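Long-range contact in Hcp1 (Flavobacterium johnsoniae, PDB 6BDC), which probably assembles into the hexameric rings of the type VI secretion tube and is thought to chaperone effectors during protein export: residues A[46-51]-A[105-110]. Numbering follows the deposited sequence.
Sequences VESTGS and LTETFM
Val46 and Glu107 face each other as a hydrogen-bonded antiparallel pair, Val46 N giving to Glu107 O and Glu107 N to Val46 O, each over 2.7 Å. Glu47 and Thr106 form the next, non-hydrogen-bonded pair, and the carbonyl of Val46 is also met by Thr106 CA in a CA-H...O contact of 3.1 Å. Where strand 41-47 gives way to a turn, Ser48 N still reaches Leu105 O at 3.2 Å.

Ser48 carries much of the side-chain contact beyond the pairing. Its CB packs against Leu105 CG at 3.6 Å, while OG, held beside its own backbone N (chi1 -76°), lies over the backbone of the partner strand and touches Glu107 CG at 3.3 Å. That hydroxyl is hydrogen-bonded to Glu95 on the neighbouring strand 88-98. The extended chain of Glu107 runs past Ser48, bringing OE1 to 3.6 Å from Ser48 CA, and OE2 is hydrogen-bonded to Tyr93. Val46 CG2 meets the edge of the Phe109 ring at CE2, 3.8 Å away and near the ring plane, on the face of the sheet where Leu54 of helix 53-60 also packs on Phe109 and Glu107. Past the strand, Thr49 OG1 accepts from Ser51 N in an ST turn, and Ser51 OG caps Glu53 N, leading into that helix.

Within the curled antiparallel sheet of the Hcp fold, the contact joins the end of one strand to the start of another. Its buried carboxylate and hydroxyl find their partners on strand 88-98, so polar bonds tie the strand-to-helix connection to a third strand.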
loop_
_atom_site.group_PDB
_atom_site.type_symbol
_atom_site.label_atom_id
_atom_site.label_comp_id
_atom_site.label_asym_id
_atom_site.label_seq_id
_atom_site.Cartn_x
_atom_site.Cartn_y
_atom_site.Cartn_z
ATOM N N VAL A 46 -1.927 -19.879 -13.141
ATOM C CA VAL A 46 -2.063 -21.313 -13.357
ATOM C C VAL A 46 -1.158 -22.074 -12.398
ATOM O O VAL A 46 -0.065 -21.617 -12.052
ATOM C CB VAL A 46 -1.729 -21.677 -14.823
ATOM C CG1 VAL A 46 -1.762 -23.175 -15.034
ATOM C CG2 VAL A 46 -2.691 -20.986 -15.767
ATOM N N GLU A 47 -1.629 -23.240 -11.955
ATOM C CA GLU A 47 -0.760 -24.181 -11.259
ATOM C C GLU A 47 0.252 -24.752 -12.246
ATOM O O GLU A 47 -0.117 -25.253 -13.312
ATOM C CB GLU A 47 -1.589 -25.294 -10.617
ATOM C CG GLU A 47 -1.379 -25.451 -9.116
ATOM C CD GLU A 47 -2.380 -26.405 -8.487
ATOM O OE1 GLU A 47 -3.540 -26.435 -8.951
ATOM O OE2 GLU A 47 -2.011 -27.127 -7.533
ATOM N N SER A 48 1.535 -24.683 -11.887
ATOM C CA SER A 48 2.591 -24.813 -12.889
ATOM C C SER A 48 2.749 -26.236 -13.408
ATOM O O SER A 48 3.183 -26.424 -14.551
ATOM C CB SER A 48 3.913 -24.311 -12.314
ATOM O OG SER A 48 3.935 -22.902 -12.277
ATOM N N THR A 49 2.404 -27.238 -12.598
ATOM C CA THR A 49 2.603 -28.648 -12.928
ATOM C C THR A 49 4.056 -28.922 -13.295
ATOM O O THR A 49 4.950 -28.128 -12.983
ATOM C CB THR A 49 1.694 -29.104 -14.081
ATOM O OG1 THR A 49 2.313 -28.789 -15.335
ATOM C CG2 THR A 49 0.332 -28.427 -14.005
ATOM N N GLY A 50 4.304 -30.057 -13.944
ATOM C CA GLY A 50 5.588 -30.308 -14.563
ATOM C C GLY A 50 5.675 -29.872 -16.005
ATOM O O GLY A 50 6.758 -29.904 -16.596
ATOM N N SER A 51 4.555 -29.448 -16.585
ATOM C CA SER A 51 4.550 -29.010 -17.972
ATOM C C SER A 51 5.354 -27.726 -18.134
ATOM O O SER A 51 5.445 -26.903 -17.220
ATOM C CB SER A 51 3.119 -28.791 -18.455
ATOM O OG SER A 51 3.111 -28.086 -19.683
ATOM N N LEU A 105 3.714 -23.087 -6.442
ATOM C CA LEU A 105 4.302 -22.838 -7.744
ATOM C C LEU A 105 3.259 -22.462 -8.750
ATOM O O LEU A 105 2.472 -23.293 -9.152
ATOM C CB LEU A 105 5.044 -24.069 -8.218
ATOM C CG LEU A 105 6.004 -23.855 -9.373
ATOM C CD1 LEU A 105 6.723 -22.537 -9.228
ATOM C CD2 LEU A 105 7.015 -24.974 -9.371
ATOM N N THR A 106 3.287 -21.217 -9.208
ATOM C CA THR A 106 2.242 -20.760 -10.113
ATOM C C THR A 106 2.862 -20.036 -11.300
ATOM O O THR A 106 3.981 -19.520 -11.230
ATOM C CB THR A 106 1.243 -19.816 -9.421
ATOM O OG1 THR A 106 1.905 -18.598 -9.054
ATOM C CG2 THR A 106 0.656 -20.466 -8.176
ATOM N N GLU A 107 2.102 -19.993 -12.393
ATOM C CA GLU A 107 2.451 -19.232 -13.585
ATOM C C GLU A 107 1.430 -18.120 -13.783
ATOM O O GLU A 107 0.224 -18.378 -13.784
ATOM C CB GLU A 107 2.482 -20.132 -14.822
ATOM C CG GLU A 107 3.706 -21.020 -14.938
ATOM C CD GLU A 107 3.602 -21.994 -16.096
ATOM O OE1 GLU A 107 2.883 -23.005 -15.960
ATOM O OE2 GLU A 107 4.221 -21.738 -17.150
ATOM N N THR A 108 1.915 -16.892 -13.963
ATOM C CA THR A 108 1.056 -15.730 -14.166
ATOM C C THR A 108 1.471 -15.039 -15.455
ATOM O O THR A 108 2.617 -14.599 -15.584
ATOM C CB THR A 108 1.142 -14.758 -12.990
ATOM O OG1 THR A 108 0.547 -15.356 -11.833
ATOM C CG2 THR A 108 0.412 -13.462 -13.319
ATOM N N PHE A 109 0.542 -14.932 -16.401
ATOM C CA PHE A 109 0.878 -14.423 -17.721
ATOM C C PHE A 109 -0.289 -13.619 -18.270
ATOM O O PHE A 109 -1.423 -13.724 -17.795
ATOM C CB PHE A 109 1.248 -15.562 -18.685
ATOM C CG PHE A 109 0.170 -16.597 -18.851
ATOM C CD1 PHE A 109 -0.697 -16.551 -19.931
ATOM C CD2 PHE A 109 0.024 -17.617 -17.927
ATOM C CE1 PHE A 109 -1.689 -17.507 -20.084
ATOM C CE2 PHE A 109 -0.964 -18.573 -18.072
ATOM C CZ PHE A 109 -1.821 -18.518 -19.152
HETATM N N MSE A 110 0.008 -12.812 -19.284
HETATM C CA MSE A 110 -1.009 -12.020 -19.956
HETATM C C MSE A 110 -0.902 -12.159 -21.477
HETATM O O MSE A 110 0.172 -11.980 -22.064
HETATM C CB MSE A 110 -0.907 -10.553 -19.531
HETATM C CG MSE A 110 -1.121 -9.522 -20.639
HETATM SE SE MSE A 110 -1.543 -7.757 -19.915
HETATM C CE MSE A 110 -0.579 -6.645 -21.209
#